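Local coordinates for protein putative TetR transcriptional regulator (Rhodococcus sp., PDB 2I10) that probably binds DNA through a helix-turn-helix domain and regulates transcription as a TetR-family protein, here with p-nitrophenol bound, at residues M21-F24 and W25-G28; T109-A112 and G113-S116; V79-T82 and A83-V87. All coordinates share one frame; numbering follows the deposited sequence.

Contact 1 (M21-F24 and W25-G28)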
loop_
_atom_site.group_PDB
_atom_site.type_symbol
_atom_site.label_atom_id
_atom_site.label_comp_id
_atom_site.label_asym_id
_atom_site.label_seq_id
_atom_site.Cartn_x
_atom_site.Cartn_y
_atom_site.Cartn_z
HETATM N N MSE B 21 -8.748 16.717 -0.074
HETATM C CA MSE B 21 -7.688 15.851 0.471
HETATM C C MSE B 21 -6.290 16.475 0.506
HETATM O O MSE B 21 -5.630 16.426 1.545
HETATM C CB MSE B 21 -7.617 14.502 -0.269
HETATM C CG MSE B 21 -6.494 13.534 0.198
HETATM SE SE MSE B 21 -7.077 12.667 1.834
HETATM C CE MSE B 21 -6.663 13.963 3.304
ATOM N N GLU B 22 -5.818 17.050 -0.600
ATOM C CA GLU B 22 -4.461 17.642 -0.637
ATOM C C GLU B 22 -4.307 18.734 0.376
ATOM O O GLU B 22 -3.257 18.851 0.992
ATOM C CB GLU B 22 -4.089 18.226 -2.028
ATOM C CG GLU B 22 -4.582 17.385 -3.178
ATOM C CD GLU B 22 -4.159 17.893 -4.561
ATOM O OE1 GLU B 22 -4.372 19.091 -4.911
ATOM O OE2 GLU B 22 -3.631 17.041 -5.307
ATOM N N LEU B 23 -5.334 19.573 0.500
ATOM C CA LEU B 23 -5.331 20.631 1.480
ATOM C C LEU B 23 -5.274 20.090 2.869
ATOM O O LEU B 23 -4.473 20.537 3.673
ATOM C CB LEU B 23 -6.598 21.493 1.371
ATOM C CG LEU B 23 -6.581 22.687 0.449
ATOM C CD1 LEU B 23 -7.991 23.249 0.335
ATOM C CD2 LEU B 23 -5.585 23.746 0.957
ATOM N N PHE B 24 -6.189 19.185 3.193
ATOM C CA PHE B 24 -6.254 18.665 4.556
ATOM C C PHE B 24 -4.974 17.866 4.816
ATOM O O PHE B 24 -4.464 17.815 5.944
ATOM C CB PHE B 24 -7.483 17.757 4.789
ATOM C CG PHE B 24 -8.842 18.461 4.746
ATOM C CD1 PHE B 24 -9.138 19.539 5.568
ATOM C CD2 PHE B 24 -9.857 17.971 3.935
ATOM C CE1 PHE B 24 -10.401 20.145 5.551
ATOM C CE2 PHE B 24 -11.122 18.577 3.905
ATOM C CZ PHE B 24 -11.383 19.658 4.711
ATOM N N TRP B 25 -4.464 17.204 3.774
ATOM C CA TRP B 25 -3.268 16.362 3.970
ATOM C C TRP B 25 -2.131 17.248 4.447
ATOM O O TRP B 25 -1.493 16.938 5.438
ATOM C CB TRP B 25 -2.883 15.688 2.668
ATOM C CG TRP B 25 -1.691 14.803 2.765
ATOM C CD1 TRP B 25 -0.392 15.112 2.415
ATOM C CD2 TRP B 25 -1.672 13.443 3.227
ATOM N NE1 TRP B 25 0.428 14.024 2.639
ATOM C CE2 TRP B 25 -0.328 12.981 3.119
ATOM C CE3 TRP B 25 -2.663 12.566 3.687
ATOM C CZ2 TRP B 25 0.052 11.687 3.488
ATOM C CZ3 TRP B 25 -2.293 11.293 4.052
ATOM C CH2 TRP B 25 -0.930 10.860 3.952
ATOM N N ARG B 26 -1.913 18.360 3.741
ATOM C CA ARG B 26 -0.810 19.288 4.004
ATOM C C ARG B 26 -1.032 20.176 5.231
ATOM O O ARG B 26 -0.094 20.431 5.998
ATOM C CB ARG B 26 -0.575 20.159 2.777
ATOM C CG ARG B 26 0.568 21.190 2.963
ATOM C CD ARG B 26 0.777 22.064 1.740
ATOM N NE ARG B 26 -0.276 23.085 1.611
ATOM C CZ ARG B 26 -1.287 23.012 0.748
ATOM N NH1 ARG B 26 -1.418 21.964 -0.076
ATOM N NH2 ARG B 26 -2.162 23.986 0.710
ATOM N N GLN B 27 -2.275 20.646 5.420
ATOM C CA GLN B 27 -2.562 21.633 6.465
ATOM C C GLN B 27 -3.252 21.072 7.728
ATOM O O GLN B 27 -3.301 21.749 8.753
ATOM C CB GLN B 27 -3.415 22.794 5.896
ATOM C CG GLN B 27 -2.908 23.442 4.591
ATOM C CD GLN B 27 -3.718 24.667 4.161
ATOM O OE1 GLN B 27 -4.968 24.686 4.190
ATOM N NE2 GLN B 27 -3.011 25.705 3.794
ATOM N N GLY B 28 -3.801 19.863 7.648
ATOM C CA GLY B 28 -4.635 19.367 8.728
ATOM C C GLY B 28 -6.012 20.017 8.684
ATOM O O GLY B 28 -6.296 20.877 7.853
#
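The side chain of M21, modelled as selenomethionine, leaves with CG anti to the backbone N (chi1 178°) and then bends at both later torsions, which brings the methyl CE forward to 4.2 Å from W25 CB, at the edge of the indole. W25 also starts anti to its own N, and its ring system swings away from this turn toward M108, Q111 and A112 of helix 108-112. Two residues on, CD2 of L23 is met by R26 NH2, 3.4 Å away, from an obliquely crossing chain, while the Q27 chain runs beside L23, pointing the same way. F24 turns its ring edge to G28 O and meets F59 edge-to-face.

Four i to i+4 hydrogen bonds, the remaining one from R26 N to E22 O, hold the backbone. W25 N to M21 O is 2.6 Å and Q27 N to L23 O is 2.8 Å; the last, G28 N to F24 O at 2.7 Å, is more bent (N-H...O 138°). G28, with positive phi (76°), is the first residue beyond helix 15-27 of the TetR-type DNA-binding region. The four bonds pair these four carbonyls and N-H groups within the final turn. Separately, M21 and W25 pack on M108 and on L114 of the second subunit, so this helix end meets both the regulatory part and the dimer partner.

Contact 2 (T109-A112 and G113-S116)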
loop_
_atom_site.group_PDB
_atom_site.type_symbol
_atom_site.label_atom_id
_atom_site.label_comp_id
_atom_site.label_asym_id
_atom_site.label_seq_id
_atom_site.Cartn_x
_atom_site.Cartn_y
_atom_site.Cartn_z
ATOM N N THR B 109 -3.129 5.822 4.655
ATOM C CA THR B 109 -1.968 5.086 5.221
ATOM C C THR B 109 -0.880 4.659 4.208
ATOM O O THR B 109 0.326 4.710 4.503
ATOM C CB THR B 109 -2.445 3.893 6.105
ATOM O OG1 THR B 109 -3.222 4.470 7.159
ATOM C CG2 THR B 109 -1.247 2.966 6.644
ATOM N N VAL B 110 -1.300 4.228 3.035
ATOM C CA VAL B 110 -0.345 3.974 1.964
ATOM C C VAL B 110 0.493 5.251 1.720
ATOM O O VAL B 110 1.716 5.210 1.787
ATOM C CB VAL B 110 -1.027 3.458 0.663
ATOM C CG1 VAL B 110 -0.080 3.571 -0.538
ATOM C CG2 VAL B 110 -1.517 1.987 0.844
ATOM N N GLN B 111 -0.177 6.380 1.490
ATOM C CA GLN B 111 0.480 7.693 1.316
ATOM C C GLN B 111 1.436 8.096 2.464
ATOM O O GLN B 111 2.582 8.560 2.207
ATOM C CB GLN B 111 -0.595 8.770 1.091
ATOM C CG GLN B 111 -1.158 8.745 -0.324
ATOM C CD GLN B 111 -0.090 9.140 -1.363
ATOM O OE1 GLN B 111 0.616 10.141 -1.176
ATOM N NE2 GLN B 111 0.026 8.357 -2.462
ATOM N N ALA B 112 0.977 7.920 3.715
ATOM C CA ALA B 112 1.803 8.233 4.896
ATOM C C ALA B 112 3.061 7.362 4.982
ATOM O O ALA B 112 4.036 7.755 5.605
ATOM C CB ALA B 112 0.988 8.097 6.185
ATOM N N GLY B 113 3.026 6.184 4.353
ATOM C CA GLY B 113 4.149 5.238 4.396
ATOM C C GLY B 113 5.262 5.563 3.402
ATOM O O GLY B 113 6.334 4.928 3.427
ATOM N N LEU B 114 5.034 6.553 2.535
ATOM C CA LEU B 114 6.052 6.957 1.549
ATOM C C LEU B 114 7.084 7.924 2.190
ATOM O O LEU B 114 6.734 8.723 3.077
ATOM C CB LEU B 114 5.384 7.582 0.303
ATOM C CG LEU B 114 4.311 6.802 -0.493
ATOM C CD1 LEU B 114 3.394 7.746 -1.303
ATOM C CD2 LEU B 114 4.877 5.728 -1.421
ATOM N N ALA B 115 8.352 7.842 1.780
ATOM C CA ALA B 115 9.340 8.841 2.226
ATOM C C ALA B 115 8.935 10.171 1.586
ATOM O O ALA B 115 8.591 10.209 0.398
ATOM C CB ALA B 115 10.781 8.437 1.859
ATOM N N SER B 116 8.936 11.239 2.387
ATOM C CA SER B 116 8.287 12.517 2.032
ATOM C C SER B 116 6.816 12.401 1.637
ATOM O O SER B 116 6.114 11.445 2.004
ATOM C CB SER B 116 9.049 13.249 0.925
ATOM O OG SER B 116 8.203 14.207 0.300
#
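Q111 and L114 meet where the short helix 108-112 runs out, and the backbone bond between them is of the i to i+3 kind. L114 N gives a nearly straight hydrogen bond (161°) to Q111 O at 3.2 Å. One residue earlier, G113 N is shared: it bonds to V110 O at 3.0 Å and, weakly, to T109 O at 3.1 Å. The turn thus passes from i+4 to i+3 pairing as the chain leaves the helix for an extended course at L114.

Van der Waals contact comes from the leucine, which lays its carbons on polar groups. Its CB lies 3.5 Å from Q111 O, and its CD1 touches the glutamine amide, 3.6 Å from Q111 NE2 and 3.7 Å from Q111 OE1. Q111 meets this methyl because its chain bends at chi2 (-66°), folding the amide back beside the leucine.

The polar ends are engaged beyond the turn. Q111 NE2 donates to F105 O of its own chain and to A112 O of the second subunit, while Q111 OE1 accepts from L114 N of that subunit; T109 OG1 bonds to E69 of its own chain. V110 packs on T109 of the other chain, and L114 on its C107.

With both ends of its amide used, the buried Q111 has its rotation fixed by partners on two chains. The C-terminal end of the helix is consequently part of the subunit interface, where the amide that carries the leucine methyl of its own chain also hydrogen-bonds to the other copy.

Contact 3 (V79-T82 and A83-V87); sequences VRPT and AHEAV
T82 is the N-cap of helix 83-98, and its side chain makes the capping hydrogen bond: E85 N donates to T82 OG1 at 3.1 Å, close to straight at 164°. With chi1 at 61°, OG1 sits between the backbone N and the carbonyl carbon and can thus face the first turn. The T82 carbonyl begins the regular i to i+4 pattern, receiving A86 N at 2.9 Å. A83 N, at the same helix start, is bonded to D150, so a carboxylate also serves this end.

Charge pairing ties the preceding loop to the same turn. R80 and E85 form a salt bridge with the guanidinium and carboxylate planes 64° apart; R80 NH1 has a second acid partner in D89.

Packing completes the contact. E85, its CG anti to the backbone N, extends past T82, which it crosses at about a right angle, and its OE1 comes to 3.4 Å from P81 CD, while R80 CB rests on the backbone of A86. The salt bridge contains two weak hydrogen bonds that converge on one oxygen: E85 OE2 lies 2.8 Å from R80 NE and 2.7 Å from R80 NH2.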
loop_
_atom_site.group_PDB
_atom_site.type_symbol
_atom_site.label_atom_id
_atom_site.label_comp_id
_atom_site.label_asym_id
_atom_site.label_seq_id
_atom_site.Cartn_x
_atom_site.Cartn_y
_atom_site.Cartn_z
ATOM N N VAL B 79 -20.135 -7.251 11.847
ATOM C CA VAL B 79 -21.440 -7.787 12.267
ATOM C C VAL B 79 -21.783 -9.121 11.590
ATOM O O VAL B 79 -22.650 -9.838 12.043
ATOM C CB VAL B 79 -22.574 -6.710 12.123
ATOM C CG1 VAL B 79 -23.944 -7.293 12.357
ATOM C CG2 VAL B 79 -22.363 -5.608 13.133
ATOM N N ARG B 80 -21.072 -9.492 10.544
ATOM C CA ARG B 80 -21.262 -10.793 9.920
ATOM C C ARG B 80 -21.024 -11.919 10.927
ATOM O O ARG B 80 -20.213 -11.770 11.845
ATOM C CB ARG B 80 -20.345 -10.967 8.689
ATOM C CG ARG B 80 -20.477 -9.876 7.598
ATOM C CD ARG B 80 -21.912 -9.518 7.215
ATOM N NE ARG B 80 -22.542 -10.497 6.328
ATOM C CZ ARG B 80 -23.086 -10.213 5.134
ATOM N NH1 ARG B 80 -23.094 -8.968 4.649
ATOM N NH2 ARG B 80 -23.637 -11.183 4.409
ATOM N N PRO B 81 -21.730 -13.062 10.738
ATOM C CA PRO B 81 -21.804 -14.143 11.713
ATOM C C PRO B 81 -20.522 -14.931 11.978
ATOM O O PRO B 81 -20.475 -15.655 12.950
ATOM C CB PRO B 81 -22.860 -15.089 11.104
ATOM C CG PRO B 81 -23.560 -14.270 10.071
ATOM C CD PRO B 81 -22.547 -13.361 9.545
ATOM N N THR B 82 -19.524 -14.845 11.094
ATOM C CA THR B 82 -18.222 -15.516 11.299
ATOM C C THR B 82 -17.120 -14.508 11.035
ATOM O O THR B 82 -17.348 -13.498 10.366
ATOM C CB THR B 82 -17.996 -16.797 10.385
ATOM O OG1 THR B 82 -18.025 -16.445 8.996
ATOM C CG2 THR B 82 -19.040 -17.919 10.657
ATOM N N ALA B 83 -15.950 -14.758 11.618
ATOM C CA ALA B 83 -14.742 -13.950 11.383
ATOM C C ALA B 83 -14.363 -13.961 9.895
ATOM O O ALA B 83 -14.033 -12.906 9.327
ATOM C CB ALA B 83 -13.590 -14.484 12.228
ATOM N N HIS B 84 -14.417 -15.154 9.273
ATOM C CA HIS B 84 -14.174 -15.292 7.833
ATOM C C HIS B 84 -15.104 -14.365 7.012
ATOM O O HIS B 84 -14.621 -13.556 6.236
ATOM C CB HIS B 84 -14.287 -16.739 7.319
ATOM C CG HIS B 84 -14.247 -16.819 5.812
ATOM N ND1 HIS B 84 -13.086 -16.625 5.087
ATOM C CD2 HIS B 84 -15.242 -16.934 4.900
ATOM C CE1 HIS B 84 -13.366 -16.648 3.795
ATOM N NE2 HIS B 84 -14.666 -16.846 3.653
ATOM N N GLU B 85 -16.422 -14.489 7.183
ATOM C CA GLU B 85 -17.378 -13.632 6.459
ATOM C C GLU B 85 -17.198 -12.151 6.755
ATOM O O GLU B 85 -17.377 -11.310 5.849
ATOM C CB GLU B 85 -18.829 -14.024 6.759
ATOM C CG GLU B 85 -19.795 -13.548 5.698
ATOM C CD GLU B 85 -21.269 -13.887 5.979
ATOM O OE1 GLU B 85 -21.575 -14.916 6.655
ATOM O OE2 GLU B 85 -22.128 -13.122 5.462
ATOM N N ALA B 86 -16.851 -11.837 8.008
ATOM C CA ALA B 86 -16.542 -10.457 8.445
ATOM C C ALA B 86 -15.408 -9.839 7.615
ATOM O O ALA B 86 -15.554 -8.770 7.005
ATOM C CB ALA B 86 -16.188 -10.411 9.960
ATOM N N VAL B 87 -14.279 -10.532 7.613
ATOM C CA VAL B 87 -13.098 -10.146 6.837
ATOM C C VAL B 87 -13.350 -10.110 5.306
ATOM O O VAL B 87 -12.935 -9.143 4.636
ATOM C CB VAL B 87 -11.908 -10.983 7.268
ATOM C CG1 VAL B 87 -10.708 -10.852 6.280
ATOM C CG2 VAL B 87 -11.518 -10.575 8.738
#

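How the contacts relate
Contacts 1, 3 and 2 follow in that order along the chain. Contact 1 closes helix 15-27 in the DNA-binding region, contact 3 opens helix 83-98 of the regulatory part, and contact 2 ends helix 108-112, the next helix. Contacts 1 and 2 have centres 14 Å apart and touch directly, W25 CH2 lying 3.5 Å from A112 N, and both reach the second subunit. Contact 3 is on the other side of the chain's centre, its centre 34 Å from that of contact 1 and 30 Å from that of contact 2. The first pair therefore joins the DNA-binding region, the regulatory part and the dimer partner, whereas contact 3 belongs to the distant end of the helical bundle.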